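Local coordinates for periplasmic binding protein (Veillonella parvula, PDB 4MO9) that probably captures an iron-siderophore-type ligand in the periplasm and delivers it to an ABC transporter, as TroA-like FepB solute-binding proteins do, at residues V32-P37 with G141-Y146; R40-W45 with D117-P122; K65-M70 with A93-V98. One frame throughout, in Å; residues are numbered along the deposited sequence.

Contact 1: residues V32-P37 with G141-Y146; sequences VTLKKP and GIQTIY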
ATOM      1  N   VAL A  32      -0.406  23.815   9.918  1.00 29.16           N
ATOM      2  CA  VAL A  32      -0.858  24.282   8.609  1.00 29.92           C
ATOM      3  C   VAL A  32      -2.271  24.855   8.733  1.00 32.58           C
ATOM      4  O   VAL A  32      -3.158  24.216   9.305  1.00 32.96           O
ATOM      5  CB  VAL A  32      -0.831  23.118   7.594  1.00 29.03           C
ATOM      6  CG1 VAL A  32      -1.308  23.581   6.228  1.00 31.71           C
ATOM      7  CG2 VAL A  32       0.578  22.535   7.486  1.00 30.27           C
ATOM      8  N   THR A  33      -2.488  26.054   8.202  1.00 35.51           N
ATOM      9  CA  THR A  33      -3.772  26.722   8.362  1.00 37.23           C
ATOM     10  C   THR A  33      -4.525  26.882   7.040  1.00 38.18           C
ATOM     11  O   THR A  33      -3.970  27.424   6.072  1.00 38.65           O
ATOM     12  CB  THR A  33      -3.581  28.117   8.975  1.00 38.80           C
ATOM     13  OG1 THR A  33      -2.850  27.990  10.203  1.00 41.40           O
ATOM     14  CG2 THR A  33      -4.934  28.764   9.252  1.00 38.76           C
ATOM     15  N   LEU A  34      -5.783  26.433   7.006  1.00 33.78           N
ATOM     16  CA  LEU A  34      -6.642  26.648   5.843  1.00 34.50           C
ATOM     17  C   LEU A  34      -7.771  27.605   6.199  1.00 36.39           C
ATOM     18  O   LEU A  34      -8.283  27.572   7.320  1.00 33.98           O
ATOM     19  CB  LEU A  34      -7.241  25.332   5.352  1.00 37.74           C
ATOM     20  CG  LEU A  34      -6.255  24.245   4.921  1.00 41.66           C
ATOM     21  CD1 LEU A  34      -6.977  22.936   4.612  1.00 40.87           C
ATOM     22  CD2 LEU A  34      -5.473  24.705   3.708  1.00 43.22           C
ATOM     23  N   LYS A  35      -8.173  28.429   5.235  1.00 38.80           N
ATOM     24  CA  LYS A  35      -9.257  29.389   5.437  1.00 44.15           C
ATOM     25  C   LYS A  35     -10.610  28.672   5.525  1.00 41.44           C
ATOM     26  O   LYS A  35     -11.545  29.155   6.158  1.00 39.47           O
ATOM     27  CB  LYS A  35      -9.282  30.389   4.280  1.00 50.00           C
ATOM     28  CG  LYS A  35      -7.985  31.166   4.081  1.00 57.31           C
ATOM     29  CD  LYS A  35      -7.891  31.768   2.673  1.00 64.11           C
ATOM     30  CE  LYS A  35      -9.218  32.351   2.203  1.00 69.30           C
ATOM     31  NZ  LYS A  35      -9.089  33.075   0.894  1.00 72.69           N
ATOM     32  N   LYS A  36     -10.698  27.509   4.883  1.00 39.72           N
ATOM     33  CA  LYS A  36     -11.944  26.751   4.793  1.00 39.93           C
ATOM     34  C   LYS A  36     -11.563  25.344   4.348  1.00 37.07           C
ATOM     35  O   LYS A  36     -10.411  25.125   3.964  1.00 35.03           O
ATOM     36  CB  LYS A  36     -12.876  27.402   3.768  1.00 43.65           C
ATOM     37  CG  LYS A  36     -12.352  27.313   2.344  1.00 45.87           C
ATOM     38  CD  LYS A  36     -13.323  27.912   1.322  1.00 52.86           C
ATOM     39  CE  LYS A  36     -12.677  27.914  -0.066  1.00 57.93           C
ATOM     40  NZ  LYS A  36     -13.660  28.078  -1.179  1.00 65.05           N
ATOM     41  N   PRO A  37     -12.510  24.382   4.404  1.00 37.87           N
ATOM     42  CA  PRO A  37     -12.149  23.017   3.994  1.00 36.63           C
ATOM     43  C   PRO A  37     -11.615  22.955   2.560  1.00 38.60           C
ATOM     44  O   PRO A  37     -12.129  23.655   1.687  1.00 38.37           O
ATOM     45  CB  PRO A  37     -13.479  22.269   4.080  1.00 35.75           C
ATOM     46  CG  PRO A  37     -14.234  22.976   5.152  1.00 38.14           C
ATOM     47  CD  PRO A  37     -13.870  24.439   4.981  1.00 40.55           C
ATOM     48  N   GLY A 141       0.561  30.521  -2.720  1.00 41.89           N
ATOM     49  CA  GLY A 141      -0.407  30.470  -1.636  1.00 43.57           C
ATOM     50  C   GLY A 141      -1.033  29.097  -1.446  1.00 40.71           C
ATOM     51  O   GLY A 141      -2.078  28.966  -0.792  1.00 41.36           O
ATOM     52  N   ILE A 142      -0.405  28.069  -2.011  1.00 35.73           N
ATOM     53  CA  ILE A 142      -0.911  26.703  -1.889  1.00 36.47           C
ATOM     54  C   ILE A 142      -0.328  26.033  -0.641  1.00 37.18           C
ATOM     55  O   ILE A 142       0.886  26.094  -0.409  1.00 36.91           O
ATOM     56  CB  ILE A 142      -0.560  25.874  -3.146  1.00 35.64           C
ATOM     57  CG1 ILE A 142      -1.168  26.540  -4.391  1.00 39.84           C
ATOM     58  CG2 ILE A 142      -1.029  24.434  -3.009  1.00 34.08           C
ATOM     59  CD1 ILE A 142      -0.443  26.213  -5.685  1.00 42.95           C
ATOM     60  N   GLN A 143      -1.179  25.385   0.154  1.00 34.97           N
ATOM     61  CA  GLN A 143      -0.721  24.775   1.405  1.00 34.52           C
ATOM     62  C   GLN A 143      -0.176  23.373   1.193  1.00 31.32           C
ATOM     63  O   GLN A 143      -0.686  22.625   0.356  1.00 32.14           O
ATOM     64  CB  GLN A 143      -1.843  24.765   2.448  1.00 34.43           C
ATOM     65  CG  GLN A 143      -2.434  26.157   2.689  1.00 36.75           C
ATOM     66  CD  GLN A 143      -1.367  27.175   3.040  1.00 43.30           C
ATOM     67  OE1 GLN A 143      -0.621  27.003   4.009  1.00 44.45           O
ATOM     68  NE2 GLN A 143      -1.276  28.241   2.243  1.00 46.38           N
ATOM     69  N   THR A 144       0.850  23.017   1.960  1.00 27.92           N
ATOM     70  CA  THR A 144       1.424  21.671   1.905  1.00 27.86           C
ATOM     71  C   THR A 144       1.075  20.939   3.206  1.00 31.41           C
ATOM     72  O   THR A 144       1.216  21.511   4.305  1.00 29.30           O
ATOM     73  CB  THR A 144       2.958  21.739   1.780  1.00 29.95           C
ATOM     74  OG1 THR A 144       3.320  22.345   0.526  1.00 31.11           O
ATOM     75  CG2 THR A 144       3.575  20.354   1.885  1.00 28.68           C
ATOM     76  N   ILE A 145       0.610  19.695   3.094  1.00 29.24           N
ATOM     77  CA  ILE A 145       0.345  18.865   4.266  1.00 26.01           C
ATOM     78  C   ILE A 145       1.077  17.534   4.118  1.00 25.45           C
ATOM     79  O   ILE A 145       0.777  16.751   3.202  1.00 26.25           O
ATOM     80  CB  ILE A 145      -1.175  18.636   4.471  1.00 27.06           C
ATOM     81  CG1 ILE A 145      -1.870  19.974   4.777  1.00 31.66           C
ATOM     82  CG2 ILE A 145      -1.431  17.667   5.600  1.00 27.14           C
ATOM     83  CD1 ILE A 145      -3.378  19.818   5.083  1.00 32.77           C
ATOM     84  N   TYR A 146       2.048  17.266   4.990  1.00 25.58           N
ATOM     85  CA  TYR A 146       2.806  15.996   4.873  1.00 24.06           C
ATOM     86  C   TYR A 146       2.067  14.841   5.532  1.00 23.45           C
ATOM     87  O   TYR A 146       1.485  15.006   6.603  1.00 25.36           O
ATOM     88  CB  TYR A 146       4.209  16.139   5.473  1.00 25.61           C
ATOM     89  CG  TYR A 146       5.073  17.097   4.681  1.00 29.02           C
ATOM     90  CD1 TYR A 146       5.319  16.875   3.328  1.00 28.42           C
ATOM     91  CD2 TYR A 146       5.634  18.217   5.277  1.00 27.95           C
ATOM     92  CE1 TYR A 146       6.097  17.750   2.592  1.00 30.02           C
ATOM     93  CE2 TYR A 146       6.414  19.100   4.546  1.00 30.74           C
ATOM     94  CZ  TYR A 146       6.640  18.853   3.205  1.00 31.54           C
ATOM     95  OH  TYR A 146       7.411  19.724   2.469  1.00 34.95           O
TER
HETATM   96  O   HOH W   1      -0.559  27.274   6.483  1.00 39.08           O
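Val32 and Leu34 of an N-terminal beta-hairpin pack across Gln143 and Ile145 of strand 143-147, an outermost strand of the parallel four-stranded sheet in one alpha/beta lobe of the periplasmic binding protein fold. The contact is one of strand packing rather than sheet extension. The axes of 32-34 and 143-146 come no nearer than 7.7 Å and run at 130° to each other, and no direct hydrogen bond joins the two segments. Each strand has its backbone partners elsewhere: Val32 pairs with Ile24 and Leu34 with Ile22 inside the hairpin, while Gln143 and Ile145 pair with Ile119 in the sheet.

Val32 supplies both methyls. With CG1 anti to the backbone N (chi1 180°), that methyl reaches across obliquely to Ile145 CG1, 3.9 Å away, and also meets Gln143 CB. The other branch, CG2, lies 3.4 Å from Thr144 O, a carbonyl that accepts a hydrogen bond from Arg30 NH1. Leu34 makes its contact through a single branch: CD2 lies 3.5 Å from Gln143 CG, the two side chains sliding past one another in opposite directions. An aliphatic seam results, with the methylenes of Gln143 forming its partly exposed border.

The amide beyond those methylenes doubles back at chi2 (-54°) and is held from two sides. Gln143 OE1 receives a short 2.5 Å bond from a water that itself accepts Thr33 N at 2.9 Å, so the polar link between the segments is indirect. At the other end of the amide, Gln143 NE2 donates to Gly141 O at 3.2 Å, approaching from above the carbonyl plane.

Contact 2: residues R40-W45 with D117-P122; sequences RVVLQW and DVIFIP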
ATOM      1  N   ARG A  40      -9.978  21.907  -3.622  1.00 33.77           N
ATOM      2  CA  ARG A  40      -9.183  21.886  -4.848  1.00 31.64           C
ATOM      3  C   ARG A  40      -7.818  21.245  -4.596  1.00 32.40           C
ATOM      4  O   ARG A  40      -6.766  21.900  -4.688  1.00 31.51           O
ATOM      5  CB  ARG A  40      -9.055  23.293  -5.438  1.00 31.94           C
ATOM      6  CG  ARG A  40     -10.393  23.856  -5.884  1.00 34.78           C
ATOM      7  CD  ARG A  40     -10.254  25.217  -6.541  1.00 43.71           C
ATOM      8  NE  ARG A  40      -9.635  25.115  -7.859  1.00 47.55           N
ATOM      9  CZ  ARG A  40     -10.263  24.674  -8.947  1.00 52.94           C
ATOM     10  NH1 ARG A  40     -11.530  24.278  -8.875  1.00 55.63           N
ATOM     11  NH2 ARG A  40      -9.621  24.618 -10.107  1.00 52.68           N
ATOM     12  N   VAL A  41      -7.846  19.950  -4.283  1.00 30.53           N
ATOM     13  CA  VAL A  41      -6.641  19.204  -3.946  1.00 28.54           C
ATOM     14  C   VAL A  41      -5.875  18.803  -5.219  1.00 31.94           C
ATOM     15  O   VAL A  41      -6.500  18.467  -6.230  1.00 34.50           O
ATOM     16  CB  VAL A  41      -7.018  17.936  -3.139  1.00 28.65           C
ATOM     17  CG1 VAL A  41      -5.783  17.098  -2.797  1.00 27.97           C
ATOM     18  CG2 VAL A  41      -7.790  18.314  -1.858  1.00 29.55           C
ATOM     19  N   VAL A  42      -4.541  18.860  -5.180  1.00 31.72           N
ATOM     20  CA  VAL A  42      -3.703  18.242  -6.220  1.00 32.58           C
ATOM     21  C   VAL A  42      -3.148  16.926  -5.673  1.00 32.29           C
ATOM     22  O   VAL A  42      -2.445  16.912  -4.656  1.00 32.38           O
ATOM     23  CB  VAL A  42      -2.528  19.152  -6.656  1.00 35.72           C
ATOM     24  CG1 VAL A  42      -1.578  18.400  -7.583  1.00 35.76           C
ATOM     25  CG2 VAL A  42      -3.043  20.414  -7.342  1.00 41.10           C
ATOM     26  N   LEU A  43      -3.482  15.822  -6.333  1.00 31.37           N
ATOM     27  CA  LEU A  43      -3.044  14.496  -5.889  1.00 29.73           C
ATOM     28  C   LEU A  43      -1.622  14.168  -6.316  1.00 28.67           C
ATOM     29  O   LEU A  43      -1.185  14.544  -7.409  1.00 28.83           O
ATOM     30  CB  LEU A  43      -3.966  13.424  -6.472  1.00 31.67           C
ATOM     31  CG  LEU A  43      -5.447  13.558  -6.132  1.00 35.45           C
ATOM     32  CD1 LEU A  43      -6.264  12.514  -6.913  1.00 33.86           C
ATOM     33  CD2 LEU A  43      -5.647  13.401  -4.629  1.00 32.51           C
ATOM     34  N   GLN A  44      -0.909  13.440  -5.457  1.00 29.27           N
ATOM     35  CA  GLN A  44       0.355  12.809  -5.808  1.00 28.52           C
ATOM     36  C   GLN A  44       0.349  11.383  -5.265  1.00 30.99           C
ATOM     37  O   GLN A  44      -0.307  11.109  -4.241  1.00 28.61           O
ATOM     38  CB  GLN A  44       1.537  13.570  -5.205  1.00 28.79           C
ATOM     39  CG  GLN A  44       1.782  14.928  -5.812  1.00 30.07           C
ATOM     40  CD  GLN A  44       2.329  14.845  -7.228  1.00 31.36           C
ATOM     41  OE1 GLN A  44       1.622  15.143  -8.196  1.00 35.97           O
ATOM     42  NE2 GLN A  44       3.590  14.473  -7.355  1.00 27.72           N
ATOM     43  N   TRP A  45       1.081  10.502  -5.945  1.00 30.14           N
ATOM     44  CA  TRP A  45       1.230   9.083  -5.565  1.00 28.10           C
ATOM     45  C   TRP A  45      -0.094   8.358  -5.276  1.00 27.94           C
ATOM     46  O   TRP A  45      -0.198   7.610  -4.298  1.00 27.81           O
ATOM     47  CB  TRP A  45       2.175   8.946  -4.357  1.00 26.10           C
ATOM     48  CG  TRP A  45       3.617   9.130  -4.710  1.00 28.31           C
ATOM     49  CD1 TRP A  45       4.121   9.652  -5.880  1.00 32.47           C
ATOM     50  CD2 TRP A  45       4.754   8.787  -3.899  1.00 27.89           C
ATOM     51  NE1 TRP A  45       5.508   9.645  -5.838  1.00 32.64           N
ATOM     52  CE2 TRP A  45       5.914   9.124  -4.636  1.00 30.22           C
ATOM     53  CE3 TRP A  45       4.902   8.225  -2.625  1.00 27.57           C
ATOM     54  CZ2 TRP A  45       7.210   8.908  -4.136  1.00 31.30           C
ATOM     55  CZ3 TRP A  45       6.191   8.013  -2.130  1.00 29.22           C
ATOM     56  CH2 TRP A  45       7.326   8.355  -2.888  1.00 30.39           C
ATOM     57  N   ASP A 117      -5.832  24.416  -3.526  1.00 35.83           N
ATOM     58  CA  ASP A 117      -5.714  24.965  -2.182  1.00 35.55           C
ATOM     59  C   ASP A 117      -4.768  24.153  -1.309  1.00 32.10           C
ATOM     60  O   ASP A 117      -4.099  24.711  -0.435  1.00 34.87           O
ATOM     61  CB  ASP A 117      -7.081  25.208  -1.506  1.00 36.78           C
ATOM     62  CG  ASP A 117      -8.061  24.053  -1.685  1.00 37.34           C
ATOM     63  OD1 ASP A 117      -7.630  22.915  -1.998  1.00 36.29           O
ATOM     64  OD2 ASP A 117      -9.284  24.286  -1.490  1.00 35.91           O
ATOM     65  N   VAL A 118      -4.689  22.848  -1.549  1.00 33.75           N
ATOM     66  CA  VAL A 118      -3.781  22.011  -0.768  1.00 32.38           C
ATOM     67  C   VAL A 118      -3.191  20.869  -1.595  1.00 32.29           C
ATOM     68  O   VAL A 118      -3.846  20.318  -2.491  1.00 32.26           O
ATOM     69  CB  VAL A 118      -4.468  21.445   0.506  1.00 40.16           C
ATOM     70  CG1 VAL A 118      -5.505  20.442   0.131  1.00 39.33           C
ATOM     71  CG2 VAL A 118      -3.455  20.770   1.419  1.00 40.98           C
ATOM     72  N   ILE A 119      -1.944  20.523  -1.300  1.00 29.61           N
ATOM     73  CA  ILE A 119      -1.337  19.324  -1.862  1.00 29.35           C
ATOM     74  C   ILE A 119      -0.826  18.481  -0.702  1.00 29.59           C
ATOM     75  O   ILE A 119      -0.152  19.010   0.192  1.00 28.39           O
ATOM     76  CB  ILE A 119      -0.201  19.687  -2.855  1.00 36.48           C
ATOM     77  CG1 ILE A 119       0.496  18.440  -3.377  1.00 35.00           C
ATOM     78  CG2 ILE A 119       0.831  20.605  -2.223  1.00 38.80           C
ATOM     79  CD1 ILE A 119       1.489  18.777  -4.461  1.00 40.08           C
ATOM     80  N   PHE A 120      -1.190  17.196  -0.684  1.00 28.21           N
ATOM     81  CA  PHE A 120      -0.695  16.263   0.327  1.00 27.75           C
ATOM     82  C   PHE A 120       0.536  15.555  -0.223  1.00 27.90           C
ATOM     83  O   PHE A 120       0.512  15.009  -1.342  1.00 30.40           O
ATOM     84  CB  PHE A 120      -1.762  15.225   0.713  1.00 23.84           C
ATOM     85  CG  PHE A 120      -3.030  15.827   1.259  1.00 28.70           C
ATOM     86  CD1 PHE A 120      -3.137  16.165   2.612  1.00 27.75           C
ATOM     87  CD2 PHE A 120      -4.113  16.071   0.423  1.00 30.61           C
ATOM     88  CE1 PHE A 120      -4.302  16.734   3.123  1.00 30.91           C
ATOM     89  CE2 PHE A 120      -5.297  16.654   0.934  1.00 31.27           C
ATOM     90  CZ  PHE A 120      -5.389  16.981   2.281  1.00 29.34           C
ATOM     91  N   ILE A 121       1.612  15.560   0.556  1.00 26.57           N
ATOM     92  CA  ILE A 121       2.875  14.987   0.091  1.00 29.89           C
ATOM     93  C   ILE A 121       3.371  13.922   1.051  1.00 29.39           C
ATOM     94  O   ILE A 121       3.576  14.199   2.231  1.00 29.07           O
ATOM     95  CB  ILE A 121       3.959  16.075  -0.039  1.00 30.23           C
ATOM     96  CG1 ILE A 121       3.552  17.106  -1.096  1.00 29.98           C
ATOM     97  CG2 ILE A 121       5.320  15.441  -0.398  1.00 24.56           C
ATOM     98  CD1 ILE A 121       3.666  16.582  -2.551  1.00 27.38           C
ATOM     99  N   PRO A 122       3.573  12.689   0.560  1.00 29.61           N
ATOM    100  CA  PRO A 122       4.167  11.685   1.447  1.00 26.96           C
ATOM    101  C   PRO A 122       5.572  12.096   1.902  1.00 26.84           C
ATOM    102  O   PRO A 122       6.320  12.734   1.142  1.00 29.05           O
ATOM    103  CB  PRO A 122       4.242  10.430   0.554  1.00 25.80           C
ATOM    104  CG  PRO A 122       3.099  10.617  -0.428  1.00 25.54           C
ATOM    105  CD  PRO A 122       3.136  12.114  -0.727  1.00 26.73           C
TER
HETATM  106  O   HOH W   2      -1.685  15.115  -2.754  1.00 37.36           O
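Val41 of strand 41-42 lies beside Val118 and Phe120 of strand 118-122, its neighbour in the parallel sheet. From CB, 4.0 Å from Val118 O, the valine forks: Val41 CG1, anti to the backbone N (chi1 178°), meets the edge of the Phe120 ring at CD2, 3.8 Å away, and Val41 CG2 lies 3.7 Å from Val118 CG1, the two valines pointing the same way. Ile55 of helix 52-59 also touches Val41 and Phe120.

The polar bonding changes along the strands. At the start, Asp117 and Arg40 interlock: Asp117 N donates to Arg40 O (2.9 Å), while Asp117 OD1 accepts Arg40 N on its syn side (3.0 Å, 32° out of the carboxylate plane). The second carboxylate oxygen, OD2, accepts Glu39 N. Next comes the backbone bond from Val42 N to Val118 O (3.1 Å). Beyond it the chains diverge, CA separations growing from 5.1 Å at Val42 and Ile119 to 8.0 Å at Trp45 and Pro122. Here a water donates to Val42 O and Phe120 O, with a weaker link to Gln44 N. Past the water, Pro122 CG meets Trp45 CE3 obliquely.

Direct bonds thus hold the chains where they lie close; after Val42 the water satisfies two buried carbonyls that pairing no longer serves, leaving Trp45 bordered by Pro122 and the bound trimethylamine oxide.

Contact 3: residues K65-M70 with A93-V98; sequences KVIAGM and AKIPVV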
ATOM      1  N   LYS A  65     -15.495  16.130  -6.369  1.00 39.50           N
ATOM      2  CA  LYS A  65     -15.805  17.530  -6.061  1.00 42.19           C
ATOM      3  C   LYS A  65     -14.721  18.275  -5.269  1.00 40.92           C
ATOM      4  O   LYS A  65     -14.821  19.493  -5.077  1.00 43.21           O
ATOM      5  CB  LYS A  65     -17.128  17.621  -5.303  1.00 43.29           C
ATOM      6  CG  LYS A  65     -18.319  17.020  -6.026  1.00 47.82           C
ATOM      7  CD  LYS A  65     -19.611  17.368  -5.285  1.00 54.95           C
ATOM      8  CE  LYS A  65     -20.837  16.790  -5.979  1.00 60.67           C
ATOM      9  NZ  LYS A  65     -20.883  15.297  -5.865  1.00 63.84           N
ATOM     10  N   VAL A  66     -13.696  17.562  -4.806  1.00 36.96           N
ATOM     11  CA  VAL A  66     -12.626  18.198  -4.033  1.00 35.70           C
ATOM     12  C   VAL A  66     -11.250  18.079  -4.696  1.00 36.86           C
ATOM     13  O   VAL A  66     -10.244  18.532  -4.136  1.00 34.74           O
ATOM     14  CB  VAL A  66     -12.521  17.615  -2.598  1.00 36.91           C
ATOM     15  CG1 VAL A  66     -13.863  17.716  -1.879  1.00 37.64           C
ATOM     16  CG2 VAL A  66     -12.037  16.177  -2.640  1.00 33.00           C
ATOM     17  N   ILE A  67     -11.193  17.454  -5.868  1.00 35.75           N
ATOM     18  CA  ILE A  67      -9.907  17.234  -6.536  1.00 33.80           C
ATOM     19  C   ILE A  67      -9.742  18.178  -7.727  1.00 37.43           C
ATOM     20  O   ILE A  67     -10.546  18.144  -8.660  1.00 38.69           O
ATOM     21  CB  ILE A  67      -9.771  15.780  -7.035  1.00 33.29           C
ATOM     22  CG1 ILE A  67      -9.833  14.793  -5.861  1.00 34.33           C
ATOM     23  CG2 ILE A  67      -8.464  15.601  -7.818  1.00 28.45           C
ATOM     24  CD1 ILE A  67     -10.039  13.347  -6.290  1.00 34.11           C
ATOM     25  N   ALA A  68      -8.706  19.017  -7.697  1.00 36.62           N
ATOM     26  CA  ALA A  68      -8.437  19.955  -8.791  1.00 37.92           C
ATOM     27  C   ALA A  68      -7.431  19.391  -9.807  1.00 38.31           C
ATOM     28  O   ALA A  68      -7.448  19.768 -10.991  1.00 36.70           O
ATOM     29  CB  ALA A  68      -7.927  21.262  -8.238  1.00 37.91           C
ATOM     30  N   GLY A  69      -6.546  18.509  -9.335  1.00 34.71           N
ATOM     31  CA  GLY A  69      -5.516  17.937 -10.183  1.00 31.60           C
ATOM     32  C   GLY A  69      -5.295  16.469  -9.898  1.00 33.35           C
ATOM     33  O   GLY A  69      -5.060  16.073  -8.744  1.00 33.91           O
HETATM   34  N   MSE A  70      -5.353  15.663 -10.958  1.00 33.77           N
HETATM   35  CA  MSE A  70      -5.227  14.216 -10.864  1.00 36.15           C
HETATM   36  C   MSE A  70      -3.849  13.791 -11.373  1.00 36.57           C
HETATM   37  O   MSE A  70      -3.452  14.173 -12.479  1.00 36.83           O
HETATM   38  CB  MSE A  70      -6.338  13.572 -11.706  1.00 38.56           C
HETATM   39  CG  MSE A  70      -6.151  12.095 -12.037  1.00 39.88           C
HETATM   40 SE   MSE A  70      -6.258  10.935 -10.461  0.59 49.84          SE
HETATM   41  CE  MSE A  70      -8.047  11.372  -9.934  1.00 24.73           C
ATOM     42  N   ALA A  93     -11.871  10.694 -14.633  1.00 43.02           N
ATOM     43  CA  ALA A  93     -11.100  10.790 -15.871  1.00 42.38           C
ATOM     44  C   ALA A  93     -11.263  12.154 -16.545  1.00 45.09           C
ATOM     45  O   ALA A  93     -10.636  12.422 -17.579  1.00 46.33           O
ATOM     46  CB  ALA A  93     -11.492   9.668 -16.825  1.00 40.67           C
ATOM     47  N   LYS A  94     -12.102  13.009 -15.958  1.00 43.00           N
ATOM     48  CA  LYS A  94     -12.333  14.358 -16.479  1.00 45.33           C
ATOM     49  C   LYS A  94     -11.522  15.421 -15.729  1.00 45.61           C
ATOM     50  O   LYS A  94     -11.462  16.571 -16.157  1.00 47.94           O
ATOM     51  CB  LYS A  94     -13.818  14.726 -16.385  1.00 50.57           C
ATOM     52  CG  LYS A  94     -14.774  13.892 -17.225  1.00 57.53           C
ATOM     53  CD  LYS A  94     -16.180  14.475 -17.109  1.00 64.54           C
ATOM     54  CE  LYS A  94     -17.242  13.596 -17.758  1.00 70.79           C
ATOM     55  NZ  LYS A  94     -18.612  14.151 -17.507  1.00 74.05           N
ATOM     56  N   ILE A  95     -10.920  15.045 -14.604  1.00 42.74           N
ATOM     57  CA  ILE A  95     -10.135  15.988 -13.813  1.00 40.87           C
ATOM     58  C   ILE A  95      -8.812  16.278 -14.527  1.00 41.31           C
ATOM     59  O   ILE A  95      -8.143  15.351 -14.986  1.00 43.07           O
ATOM     60  CB  ILE A  95      -9.850  15.425 -12.397  1.00 43.08           C
ATOM     61  CG1 ILE A  95     -11.164  15.121 -11.660  1.00 42.54           C
ATOM     62  CG2 ILE A  95      -8.992  16.395 -11.587  1.00 40.64           C
ATOM     63  CD1 ILE A  95     -10.969  14.299 -10.376  1.00 40.01           C
ATOM     64  N   PRO A  96      -8.438  17.566 -14.637  1.00 42.13           N
ATOM     65  CA  PRO A  96      -7.158  17.936 -15.256  1.00 43.16           C
ATOM     66  C   PRO A  96      -6.001  17.110 -14.698  1.00 40.14           C
ATOM     67  O   PRO A  96      -5.927  16.903 -13.483  1.00 40.84           O
ATOM     68  CB  PRO A  96      -7.006  19.410 -14.867  1.00 44.10           C
ATOM     69  CG  PRO A  96      -8.425  19.908 -14.811  1.00 44.05           C
ATOM     70  CD  PRO A  96      -9.224  18.753 -14.243  1.00 42.01           C
ATOM     71  N   VAL A  97      -5.128  16.631 -15.578  1.00 37.54           N
ATOM     72  CA  VAL A  97      -4.013  15.773 -15.186  1.00 39.54           C
ATOM     73  C   VAL A  97      -2.793  16.613 -14.798  1.00 38.77           C
ATOM     74  O   VAL A  97      -2.530  17.639 -15.436  1.00 40.33           O
ATOM     75  CB  VAL A  97      -3.660  14.808 -16.342  1.00 43.99           C
ATOM     76  CG1 VAL A  97      -2.363  14.066 -16.072  1.00 43.71           C
ATOM     77  CG2 VAL A  97      -4.796  13.815 -16.570  1.00 43.16           C
ATOM     78  N   VAL A  98      -2.074  16.214 -13.745  1.00 34.10           N
ATOM     79  CA  VAL A  98      -0.818  16.881 -13.375  1.00 34.52           C
ATOM     80  C   VAL A  98       0.349  15.893 -13.369  1.00 36.91           C
ATOM     81  O   VAL A  98       0.148  14.681 -13.222  1.00 36.51           O
ATOM     82  CB  VAL A  98      -0.885  17.563 -11.980  1.00 31.29           C
ATOM     83  CG1 VAL A  98      -1.923  18.658 -11.971  1.00 34.08           C
ATOM     84  CG2 VAL A  98      -1.197  16.535 -10.894  1.00 29.41           C
TER
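Met70 O draws in several groups of the 93-98 loop: Val98 N donates to it at 2.8 Å, the shortest hydrogen bond of the contact, from 37° out of the carbonyl plane, while Val97 CA makes a CH...O approach at 3.2 Å and Val98 CG2 packs alongside. The same residue donates in the other direction, Met70 N to Pro96 O at 2.9 Å with a nearly straight N-H...O angle of 174°. Met70 therefore bonds to the residues before and after Val97, the pattern of a parallel bridge. Pro96 O is met a second time by Gly69 CA, a CH...O contact of 3.5 Å, and Val98 CG1 lies near the same glycine.

Ile95 fills the angle where the first segment turns a corner at Ala68. Ile95 CG2, anti to the backbone N, nestles among Ile67 O, Ala68 O and Met70 CB, the last 3.9 Å away. On the other branch, Ile95 CD1 lies 3.8 Å from Ile67 CG2, the two isoleucines crossing at about a right angle. Met70, modelled as selenomethionine, curls at chi2 and chi3 and brings CE within 4.2 Å of Ile95 CD1. Trp82 of helix 79-88 and Leu43 also touch the Met70 side chain.

One parallel bridge, with Ile95 packed behind it, joins the loop to the end of strand 67-69, an edge strand of the parallel alpha/beta sheet in this binding-protein lobe.

Overall arrangement
All three contacts reach one parallel sheet, ordered 67-69, 41-42, 118-122, 143-147. Contact 2 lies within it, joining the middle pair, whereas contacts 1 and 3 attach outlying chain to its outermost strands. Contacts 1 and 2 meet through probable backbone hydrogen bonds, such as Ile119 N to Gln143 O (3.0 Å); Val41 O and Ala68 N similarly join contacts 2 and 3. Contacts 1 and 3 do not touch. Mostly buried residues make each contact, but the chemistry differs: apolar packing bordered by a water-bridged amide in contact 1; carboxylate, backbone and water bonds beside buried valine and phenylalanine packing in contact 2; one backbone bridge backed by Ile95 in contact 3. Only contact 2 includes a ligand-pocket residue.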